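Long-range contacts in BDI_3064 protein (Parabacteroides distasonis ATCC 8503, PDB 5Z06), which hydrolyses linear beta-1,2-glucan and beta-1,2-glucooligosaccharides of four or more glucose units, releasing sophorose from the non-reducing end: residues E522-G527 against F557-K562; K4-V9 against R76-F81; L444-S449 against H458-W463. One frame throughout, in Å; residues are numbered along the deposited sequence.

All three contacts are partly buried, but only interaction 2 includes exposed residues among those that touch, Pro5 and Phe80 being two of them. Interaction 1 docks a short strand and the residues after it on the first turns of helix 556-573, and its chemistry is the most charged: a Lys-Glu salt-bridge network, with a lysine and an asparagine bonding to main-chain groups. Interaction 2, across the chain's centre about 42 Å from interaction 1 between centres, ties two loops of the N-terminal beta-sheet region and is chiefly aromatic. Interaction 3 joins two nearby backbone segments by an isolated bridge, with rings and aliphatic groups around it. Interactions 1 and 3 touch each other, Trp463 packing on Gly527 and Asn560, whereas interaction 2 touches neither.

Interaction 1: residues E522-G527 against F557-K562; sequences ENLKVG and FENNQK
Two lysines from different segments bring their ammonium groups within 4.1 Å of each other, Lys525 NZ to Lys562 NZ, with Glu558 OE2 facing both in a salt-bridge network. Lys525 NZ meets Glu558 OE2 on its syn side at 2.9 Å, 33° out of the carboxylate plane; the link from Lys562 to the same oxygen is long. Lys562 instead spends its ammonium group mainly on backbone, donating to Asn523 O at 2.6 Å, nearly along the C=O axis. Its chain is extended beyond CG and runs past Glu522, whose OE1 lies 3.3 Å from Lys562 CG; OE2 of Glu522 pairs with Lys565, nearly one helical turn beyond Lys562.

Asn559 bonds to the Val526 backbone with both ends of its amide. ND2 donates to Val526 O at 2.8 Å in an almost straight bond, the acceptor lying in the amide plane, while OD1 accepts from Val526 N at 3.3 Å. A chi1 of -157° swings the amide out from the helix to reach these groups. Leu524 CD1 packs 3.8 Å from Lys562 CB, and the leucine leans on Met563 and Ile566 beyond. Segment 522-527 is thus held to helix 556-573 by side chains bonding to main-chain groups and by the Lys525-Glu558 salt bridge, and Glu558 probably offsets the repulsion between the two lysines.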
loop_
_atom_site.group_PDB
_atom_site.type_symbol
_atom_site.label_atom_id
_atom_site.label_comp_id
_atom_site.label_asym_id
_atom_site.label_seq_id
_atom_site.Cartn_x
_atom_site.Cartn_y
_atom_site.Cartn_z
ATOM N N GLU A 522 -12.391 28.596 -2.452
ATOM C CA GLU A 522 -13.226 27.753 -3.286
ATOM C C GLU A 522 -14.513 27.479 -2.557
ATOM O O GLU A 522 -14.501 26.876 -1.483
ATOM C CB GLU A 522 -12.543 26.426 -3.581
ATOM C CG GLU A 522 -11.305 26.550 -4.446
ATOM C CD GLU A 522 -11.599 27.043 -5.835
ATOM O OE1 GLU A 522 -12.733 26.867 -6.306
ATOM O OE2 GLU A 522 -10.690 27.607 -6.472
ATOM N N ASN A 523 -15.620 27.917 -3.156
ATOM C CA ASN A 523 -16.909 27.616 -2.629
ATOM C C ASN A 523 -17.346 26.210 -2.994
ATOM O O ASN A 523 -17.587 25.912 -4.157
ATOM C CB ASN A 523 -17.963 28.565 -3.114
ATOM C CG ASN A 523 -19.228 28.347 -2.363
ATOM O OD1 ASN A 523 -20.051 27.536 -2.760
ATOM N ND2 ASN A 523 -19.317 28.943 -1.190
ATOM N N LEU A 524 -17.507 25.388 -1.970
ATOM C CA LEU A 524 -17.799 23.992 -2.133
ATOM C C LEU A 524 -19.301 23.796 -2.071
ATOM O O LEU A 524 -19.888 23.923 -1.002
ATOM C CB LEU A 524 -17.103 23.213 -1.002
ATOM C CG LEU A 524 -16.828 21.750 -1.242
ATOM C CD1 LEU A 524 -15.976 21.555 -2.498
ATOM C CD2 LEU A 524 -16.143 21.154 -0.019
ATOM N N LYS A 525 -19.931 23.505 -3.208
ATOM C CA LYS A 525 -21.380 23.279 -3.220
ATOM C C LYS A 525 -21.794 22.027 -2.463
ATOM O O LYS A 525 -22.798 22.005 -1.760
ATOM C CB LYS A 525 -21.902 23.225 -4.645
ATOM C CG LYS A 525 -21.909 24.582 -5.342
ATOM C CD LYS A 525 -22.247 24.409 -6.817
ATOM C CE LYS A 525 -22.438 25.725 -7.541
ATOM N NZ LYS A 525 -21.283 26.026 -8.425
ATOM N N VAL A 526 -21.011 20.975 -2.589
ATOM C CA VAL A 526 -21.331 19.712 -1.960
ATOM C C VAL A 526 -20.096 19.206 -1.250
ATOM O O VAL A 526 -18.963 19.409 -1.697
ATOM C CB VAL A 526 -21.767 18.714 -3.029
ATOM C CG1 VAL A 526 -21.770 17.278 -2.502
ATOM C CG2 VAL A 526 -23.137 19.098 -3.569
ATOM N N GLY A 527 -20.315 18.504 -0.163
ATOM C CA GLY A 527 -19.247 17.782 0.471
ATOM C C GLY A 527 -19.234 17.980 1.957
ATOM O O GLY A 527 -19.467 19.088 2.458
ATOM N N PHE A 557 -17.343 17.244 -11.713
ATOM C CA PHE A 557 -15.988 17.620 -12.036
ATOM C C PHE A 557 -15.671 18.942 -11.331
ATOM O O PHE A 557 -14.609 19.084 -10.756
ATOM C CB PHE A 557 -15.754 17.820 -13.524
ATOM C CG PHE A 557 -14.359 18.262 -13.826
ATOM C CD1 PHE A 557 -13.318 17.330 -13.828
ATOM C CD2 PHE A 557 -14.055 19.606 -14.007
ATOM C CE1 PHE A 557 -12.015 17.735 -14.058
ATOM C CE2 PHE A 557 -12.747 20.014 -14.242
ATOM C CZ PHE A 557 -11.730 19.082 -14.269
ATOM N N GLU A 558 -16.576 19.911 -11.454
ATOM C CA GLU A 558 -16.405 21.225 -10.851
ATOM C C GLU A 558 -16.194 21.117 -9.353
ATOM O O GLU A 558 -15.278 21.725 -8.800
ATOM C CB GLU A 558 -17.634 22.097 -11.119
ATOM C CG GLU A 558 -17.612 23.481 -10.473
ATOM C CD GLU A 558 -19.007 24.045 -10.322
ATOM O OE1 GLU A 558 -19.487 24.688 -11.274
ATOM O OE2 GLU A 558 -19.637 23.827 -9.247
ATOM N N ASN A 559 -17.052 20.346 -8.708
ATOM C CA ASN A 559 -17.025 20.227 -7.259
ATOM C C ASN A 559 -15.835 19.390 -6.755
ATOM O O ASN A 559 -15.177 19.762 -5.785
ATOM C CB ASN A 559 -18.324 19.620 -6.748
ATOM C CG ASN A 559 -18.585 19.985 -5.298
ATOM O OD1 ASN A 559 -18.802 21.158 -4.973
ATOM N ND2 ASN A 559 -18.526 18.999 -4.418
ATOM N N ASN A 560 -15.591 18.253 -7.412
ATOM C CA ASN A 560 -14.447 17.400 -7.107
ATOM C C ASN A 560 -13.156 18.189 -7.274
ATOM O O ASN A 560 -12.277 18.139 -6.420
ATOM C CB ASN A 560 -14.404 16.167 -8.025
ATOM C CG ASN A 560 -15.492 15.166 -7.716
ATOM O OD1 ASN A 560 -16.309 15.362 -6.810
ATOM N ND2 ASN A 560 -15.525 14.091 -8.491
ATOM N N GLN A 561 -13.059 18.929 -8.371
ATOM C CA GLN A 561 -11.857 19.707 -8.646
ATOM C C GLN A 561 -11.595 20.706 -7.528
ATOM O O GLN A 561 -10.452 20.904 -7.133
ATOM C CB GLN A 561 -11.967 20.411 -9.985
ATOM C CG GLN A 561 -10.780 21.283 -10.365
ATOM C CD GLN A 561 -11.036 22.027 -11.643
ATOM O OE1 GLN A 561 -12.023 22.756 -11.746
ATOM N NE2 GLN A 561 -10.166 21.850 -12.623
ATOM N N LYS A 562 -12.659 21.319 -7.027
ATOM C CA LYS A 562 -12.550 22.182 -5.875
ATOM C C LYS A 562 -11.972 21.473 -4.676
ATOM O O LYS A 562 -11.137 22.051 -3.975
ATOM C CB LYS A 562 -13.902 22.767 -5.498
ATOM C CG LYS A 562 -14.264 23.943 -6.363
ATOM C CD LYS A 562 -15.677 24.363 -6.078
ATOM C CE LYS A 562 -16.120 25.458 -7.014
ATOM N NZ LYS A 562 -17.540 25.733 -6.701
#

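Interaction 2: residues K4-V9 against R76-F81; sequences KPYDYV and RGNDFF
Tyr6 and Asn78 make a flat stack: the amide lies over one face of the phenol ring, the two planes only 11° apart, with Asn78 OD1 3.7 Å above the centre of the Tyr6 ring. Tyr6 OH bonds to Gly316 O and Asn78 ND2 to Pro315 O, so residues 315-316 take the polar ends of both groups. An alanine in place of Tyr6 would probably leave the Asn78 amide without the ring it lies against and Gly316 O without the phenol hydroxyl that reaches it.

The aromatic pair, Tyr8 and Phe81, is T-shaped. The edge of Tyr8 points at the face of Phe81, centroids 5.1 Å apart and planes at 72°, and Tyr8 CD1 sits over the centre of the Phe81 ring. Phe81 CG is anti to its own carbonyl carbon (chi1 -59°), which lays the ring along the 6-8 backbone, its CD1 3.6 Å from Tyr6 CB. Tyr8 OH is held by Leu155 O.

Backbone contacts are few. Tyr6 N donates to Phe80 O at 2.8 Å in a single bridge between Tyr6 and Phe81. Two CA-H...O contacts flank it, Phe81 CA to Tyr6 O at 3.1 Å and Pro5 CA to Phe80 O at 3.5 Å.

The N-terminal loop before strand 9-11 is fixed to the loop between strands 65-71 and 86-93 mainly by flat groups meeting face or edge, with the Tyr6-Phe80 bond, and a further Tyr6-Arg82 backbone bond just beyond, joining the main chains.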
loop_
_atom_site.group_PDB
_atom_site.type_symbol
_atom_site.label_atom_id
_atom_site.label_comp_id
_atom_site.label_asym_id
_atom_site.label_seq_id
_atom_site.Cartn_x
_atom_site.Cartn_y
_atom_site.Cartn_z
ATOM N N LYS A 4 1.464 -18.186 1.915
ATOM C CA LYS A 4 2.926 -18.294 2.277
ATOM C C LYS A 4 3.211 -17.668 3.642
ATOM O O LYS A 4 2.652 -16.628 3.975
ATOM C CB LYS A 4 3.856 -17.628 1.234
ATOM C CG LYS A 4 4.477 -18.563 0.198
ATOM C CD LYS A 4 3.748 -18.514 -1.136
ATOM C CE LYS A 4 4.465 -19.360 -2.181
ATOM N NZ LYS A 4 3.970 -19.041 -3.544
ATOM N N PRO A 5 4.097 -18.293 4.431
ATOM C CA PRO A 5 4.418 -17.641 5.688
ATOM C C PRO A 5 5.515 -16.575 5.519
ATOM O O PRO A 5 6.506 -16.761 4.796
ATOM C CB PRO A 5 4.866 -18.808 6.576
ATOM C CG PRO A 5 5.413 -19.824 5.619
ATOM C CD PRO A 5 4.759 -19.607 4.290
ATOM N N TYR A 6 5.313 -15.455 6.182
ATOM C CA TYR A 6 6.387 -14.481 6.356
ATOM C C TYR A 6 7.355 -14.914 7.465
ATOM O O TYR A 6 7.034 -15.739 8.333
ATOM C CB TYR A 6 5.807 -13.121 6.706
ATOM C CG TYR A 6 5.127 -12.460 5.536
ATOM C CD1 TYR A 6 5.873 -11.829 4.553
ATOM C CD2 TYR A 6 3.739 -12.460 5.418
ATOM C CE1 TYR A 6 5.262 -11.208 3.485
ATOM C CE2 TYR A 6 3.114 -11.830 4.358
ATOM C CZ TYR A 6 3.885 -11.211 3.388
ATOM O OH TYR A 6 3.286 -10.606 2.320
ATOM N N ASP A 7 8.550 -14.364 7.422
ATOM C CA ASP A 7 9.356 -14.309 8.619
ATOM C C ASP A 7 8.891 -13.092 9.405
ATOM O O ASP A 7 8.604 -12.040 8.820
ATOM C CB ASP A 7 10.815 -14.212 8.253
ATOM C CG ASP A 7 11.264 -15.367 7.420
ATOM O OD1 ASP A 7 10.888 -16.518 7.744
ATOM O OD2 ASP A 7 11.991 -15.113 6.446
ATOM N N TYR A 8 8.786 -13.255 10.718
ATOM C CA TYR A 8 8.469 -12.152 11.616
ATOM C C TYR A 8 9.755 -11.372 11.900
ATOM O O TYR A 8 10.587 -11.745 12.755
ATOM C CB TYR A 8 7.862 -12.706 12.867
ATOM C CG TYR A 8 7.250 -11.693 13.770
ATOM C CD1 TYR A 8 5.906 -11.369 13.661
ATOM C CD2 TYR A 8 7.991 -11.095 14.780
ATOM C CE1 TYR A 8 5.327 -10.472 14.527
ATOM C CE2 TYR A 8 7.411 -10.184 15.642
ATOM C CZ TYR A 8 6.085 -9.877 15.508
ATOM O OH TYR A 8 5.504 -8.984 16.365
ATOM N N VAL A 9 9.914 -10.294 11.137
ATOM C CA VAL A 9 11.147 -9.520 11.081
ATOM C C VAL A 9 10.989 -8.259 11.915
ATOM O O VAL A 9 10.016 -7.552 11.762
ATOM C CB VAL A 9 11.463 -9.150 9.616
ATOM C CG1 VAL A 9 12.668 -8.224 9.499
ATOM C CG2 VAL A 9 11.699 -10.412 8.807
ATOM N N ARG A 76 -0.336 -4.569 7.045
ATOM C CA ARG A 76 -1.645 -5.088 6.687
ATOM C C ARG A 76 -1.497 -6.450 6.016
ATOM O O ARG A 76 -0.675 -6.625 5.099
ATOM C CB ARG A 76 -2.347 -4.104 5.754
ATOM C CG ARG A 76 -3.685 -4.566 5.199
ATOM C CD ARG A 76 -4.223 -3.539 4.227
ATOM N NE ARG A 76 -4.557 -2.319 4.933
ATOM C CZ ARG A 76 -5.771 -1.947 5.338
ATOM N NH1 ARG A 76 -6.870 -2.665 5.076
ATOM N NH2 ARG A 76 -5.890 -0.813 5.998
ATOM N N GLY A 77 -2.272 -7.417 6.497
ATOM C CA GLY A 77 -2.258 -8.758 5.913
ATOM C C GLY A 77 -1.021 -9.608 6.173
ATOM O O GLY A 77 -0.944 -10.729 5.657
ATOM N N ASN A 78 -0.062 -9.097 6.964
ATOM C CA ASN A 78 1.099 -9.879 7.415
ATOM C C ASN A 78 0.657 -10.525 8.721
ATOM O O ASN A 78 0.790 -9.953 9.816
ATOM C CB ASN A 78 2.367 -9.030 7.622
ATOM C CG ASN A 78 2.997 -8.560 6.323
ATOM O OD1 ASN A 78 4.219 -8.560 6.196
ATOM N ND2 ASN A 78 2.178 -8.111 5.378
ATOM N N ASP A 79 0.062 -11.696 8.563
ATOM C CA ASP A 79 -0.605 -12.426 9.645
ATOM C C ASP A 79 -0.122 -13.848 9.783
ATOM O O ASP A 79 -0.269 -14.422 10.844
ATOM C CB ASP A 79 -2.124 -12.441 9.391
ATOM C CG ASP A 79 -2.688 -11.043 9.171
ATOM O OD1 ASP A 79 -2.333 -10.140 9.964
ATOM O OD2 ASP A 79 -3.460 -10.832 8.198
ATOM N N PHE A 80 0.431 -14.408 8.710
ATOM C CA PHE A 80 0.893 -15.766 8.677
ATOM C C PHE A 80 2.399 -15.754 8.623
ATOM O O PHE A 80 2.988 -15.142 7.748
ATOM C CB PHE A 80 0.314 -16.480 7.462
ATOM C CG PHE A 80 -1.181 -16.522 7.468
ATOM C CD1 PHE A 80 -1.857 -17.298 8.408
ATOM C CD2 PHE A 80 -1.924 -15.756 6.573
ATOM C CE1 PHE A 80 -3.245 -17.334 8.440
ATOM C CE2 PHE A 80 -3.310 -15.792 6.596
ATOM C CZ PHE A 80 -3.970 -16.579 7.531
ATOM N N PHE A 81 3.000 -16.440 9.584
ATOM C CA PHE A 81 4.426 -16.453 9.801
ATOM C C PHE A 81 4.869 -17.882 10.044
ATOM O O PHE A 81 4.095 -18.744 10.469
ATOM C CB PHE A 81 4.813 -15.592 11.014
ATOM C CG PHE A 81 4.394 -14.155 10.902
ATOM C CD1 PHE A 81 5.220 -13.211 10.292
ATOM C CD2 PHE A 81 3.160 -13.738 11.392
ATOM C CE1 PHE A 81 4.824 -11.881 10.182
ATOM C CE2 PHE A 81 2.762 -12.405 11.282
ATOM C CZ PHE A 81 3.595 -11.481 10.681
#

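Interaction 3: residues L444-S449 against H458-W463; sequences LYWHWS and HKLIGW
Residues Leu444-Trp446 and His458-Leu460 run antiparallel through an isolated bridge centred on Tyr445 and Lys459, whose CA atoms are 4.6 Å apart. Two backbone hydrogen bonds frame it: Leu460 N to Leu444 O at 2.8 Å and Trp446 N to His458 O at 2.9 Å. Beyond the bridge, a water bonds to the backbone N of both His447 and His458, accepting from each, and also to His447 ND1, tying the diverging chains together.

On one side of the bridge Tyr445 and Lys459 lie alongside each other, pointing the same way. Lys459 CG packs 3.7 Å from Tyr445 CE2, and a bend at the end of the chain (chi4 79°) returns NZ to donate to Tyr445 OH at 3.1 Å; Lys459 also makes a cation-pi contact with Tyr496. Trp446 and His458 likewise run side by side. Trp446 CE3 lies 3.6 Å above the centre of the His458 imidazole, though the planes differ by 40°, and His458 NE2 bonds to Tyr500 OH. Leu460 sends its branches to different partners, CD1 to Trp446 CB at 3.4 Å and CD2 to Leu444 CB.

Leu444, Trp446 and Leu460 pack on Leu392 and Val393 of helix 392-408, while His458 and Lys459 meet Tyr500 and Tyr496 of helix 495-505, so the contact touches both helices; strand 447-448 pairs antiparallel with strand 390-391.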
loop_
_atom_site.group_PDB
_atom_site.type_symbol
_atom_site.label_atom_id
_atom_site.label_comp_id
_atom_site.label_asym_id
_atom_site.label_seq_id
_atom_site.Cartn_x
_atom_site.Cartn_y
_atom_site.Cartn_z
ATOM N N LEU A 444 -29.233 2.680 0.398
ATOM C CA LEU A 444 -28.537 1.433 0.231
ATOM C C LEU A 444 -27.756 1.166 1.490
ATOM O O LEU A 444 -27.360 2.105 2.189
ATOM C CB LEU A 444 -27.558 1.489 -0.963
ATOM C CG LEU A 444 -28.188 1.421 -2.340
ATOM C CD1 LEU A 444 -27.148 1.748 -3.411
ATOM C CD2 LEU A 444 -28.781 0.032 -2.563
ATOM N N TYR A 445 -27.524 -0.119 1.765
ATOM C CA TYR A 445 -26.601 -0.543 2.794
ATOM C C TYR A 445 -25.296 -1.052 2.207
ATOM O O TYR A 445 -25.255 -1.598 1.092
ATOM C CB TYR A 445 -27.238 -1.568 3.705
ATOM C CG TYR A 445 -28.260 -0.904 4.604
ATOM C CD1 TYR A 445 -29.503 -0.535 4.102
ATOM C CD2 TYR A 445 -27.957 -0.570 5.923
ATOM C CE1 TYR A 445 -30.433 0.103 4.898
ATOM C CE2 TYR A 445 -28.889 0.064 6.725
ATOM C CZ TYR A 445 -30.124 0.384 6.207
ATOM O OH TYR A 445 -31.059 1.029 6.964
ATOM N N TRP A 446 -24.238 -0.838 2.981
ATOM C CA TRP A 446 -22.880 -1.193 2.616
ATOM C C TRP A 446 -22.728 -2.708 2.546
ATOM O O TRP A 446 -22.156 -3.226 1.577
ATOM C CB TRP A 446 -21.882 -0.592 3.621
ATOM C CG TRP A 446 -20.509 -0.393 3.103
ATOM C CD1 TRP A 446 -19.720 -1.315 2.520
ATOM C CD2 TRP A 446 -19.750 0.818 3.141
ATOM N NE1 TRP A 446 -18.517 -0.758 2.161
ATOM C CE2 TRP A 446 -18.502 0.548 2.541
ATOM C CE3 TRP A 446 -19.996 2.099 3.638
ATOM C CZ2 TRP A 446 -17.516 1.513 2.386
ATOM C CZ3 TRP A 446 -19.007 3.063 3.500
ATOM C CH2 TRP A 446 -17.783 2.767 2.875
ATOM N N HIS A 447 -23.250 -3.414 3.546
ATOM C CA HIS A 447 -22.932 -4.833 3.696
ATOM C C HIS A 447 -24.152 -5.689 3.827
ATOM O O HIS A 447 -25.177 -5.240 4.330
ATOM C CB HIS A 447 -22.070 -5.077 4.943
ATOM C CG HIS A 447 -20.861 -4.193 5.069
ATOM N ND1 HIS A 447 -20.887 -3.002 5.760
ATOM C CD2 HIS A 447 -19.574 -4.373 4.686
ATOM C CE1 HIS A 447 -19.680 -2.462 5.760
ATOM N NE2 HIS A 447 -18.862 -3.281 5.119
ATOM N N TRP A 448 -24.027 -6.947 3.416
ATOM C CA TRP A 448 -25.002 -7.965 3.796
ATOM C C TRP A 448 -24.276 -9.255 4.044
ATOM O O TRP A 448 -23.537 -9.708 3.180
ATOM C CB TRP A 448 -26.077 -8.191 2.723
ATOM C CG TRP A 448 -27.005 -9.308 3.117
ATOM C CD1 TRP A 448 -28.015 -9.231 4.004
ATOM C CD2 TRP A 448 -26.990 -10.665 2.651
ATOM N NE1 TRP A 448 -28.639 -10.443 4.136
ATOM C CE2 TRP A 448 -28.037 -11.347 3.319
ATOM C CE3 TRP A 448 -26.187 -11.374 1.749
ATOM C CZ2 TRP A 448 -28.327 -12.692 3.103
ATOM C CZ3 TRP A 448 -26.464 -12.733 1.529
ATOM C CH2 TRP A 448 -27.539 -13.374 2.206
ATOM N N SER A 449 -24.502 -9.844 5.215
ATOM C CA SER A 449 -23.841 -11.092 5.618
ATOM C C SER A 449 -24.777 -12.284 5.405
ATOM O O SER A 449 -25.927 -12.203 5.784
ATOM C CB SER A 449 -23.439 -11.026 7.084
ATOM O OG SER A 449 -23.173 -12.320 7.586
ATOM N N HIS A 458 -24.537 -0.255 7.895
ATOM C CA HIS A 458 -23.918 0.997 7.538
ATOM C C HIS A 458 -24.658 1.504 6.308
ATOM O O HIS A 458 -24.589 0.885 5.235
ATOM C CB HIS A 458 -22.450 0.743 7.251
ATOM C CG HIS A 458 -21.620 1.974 7.152
ATOM N ND1 HIS A 458 -20.257 1.958 7.347
ATOM C CD2 HIS A 458 -21.946 3.258 6.880
ATOM C CE1 HIS A 458 -19.782 3.182 7.209
ATOM N NE2 HIS A 458 -20.788 3.992 6.931
ATOM N N LYS A 459 -25.386 2.610 6.463
ATOM C CA LYS A 459 -26.091 3.225 5.344
ATOM C C LYS A 459 -25.092 3.891 4.434
ATOM O O LYS A 459 -24.088 4.410 4.914
ATOM C CB LYS A 459 -27.078 4.262 5.820
ATOM C CG LYS A 459 -28.296 3.675 6.520
ATOM C CD LYS A 459 -28.935 4.732 7.425
ATOM C CE LYS A 459 -30.372 4.390 7.811
ATOM N NZ LYS A 459 -30.436 3.381 8.902
ATOM N N LEU A 460 -25.362 3.875 3.129
ATOM C CA LEU A 460 -24.517 4.572 2.179
ATOM C C LEU A 460 -24.996 5.992 2.075
ATOM O O LEU A 460 -26.074 6.253 1.539
ATOM C CB LEU A 460 -24.523 3.890 0.802
ATOM C CG LEU A 460 -23.574 2.730 0.570
ATOM C CD1 LEU A 460 -23.176 2.000 1.833
ATOM C CD2 LEU A 460 -24.093 1.755 -0.460
ATOM N N ILE A 461 -24.193 6.908 2.608
ATOM C CA ILE A 461 -24.561 8.309 2.689
ATOM C C ILE A 461 -23.398 9.146 2.236
ATOM O O ILE A 461 -22.319 9.088 2.843
ATOM C CB ILE A 461 -24.932 8.683 4.141
ATOM C CG1 ILE A 461 -26.096 7.791 4.627
ATOM C CG2 ILE A 461 -25.272 10.175 4.250
ATOM C CD1 ILE A 461 -26.386 7.919 6.104
ATOM N N GLY A 462 -23.617 9.907 1.166
ATOM C CA GLY A 462 -22.639 10.869 0.647
ATOM C C GLY A 462 -22.751 12.195 1.388
ATOM O O GLY A 462 -23.693 12.383 2.136
ATOM N N TRP A 463 -21.824 13.129 1.218
ATOM C CA TRP A 463 -20.617 12.974 0.414
ATOM C C TRP A 463 -19.629 12.022 1.065
ATOM O O TRP A 463 -19.207 12.211 2.210
ATOM C CB TRP A 463 -19.927 14.302 0.239
ATOM C CG TRP A 463 -18.598 14.208 -0.444
ATOM C CD1 TRP A 463 -17.351 14.384 0.119
ATOM C CD2 TRP A 463 -18.373 13.881 -1.809
ATOM N NE1 TRP A 463 -16.376 14.217 -0.826
ATOM C CE2 TRP A 463 -16.967 13.903 -2.021
ATOM C CE3 TRP A 463 -19.213 13.593 -2.880
ATOM C CZ2 TRP A 463 -16.399 13.657 -3.264
ATOM C CZ3 TRP A 463 -18.640 13.347 -4.129
ATOM C CH2 TRP A 463 -17.256 13.384 -4.308
HETATM O O HOH W 1 -23.744 -2.459 6.236
#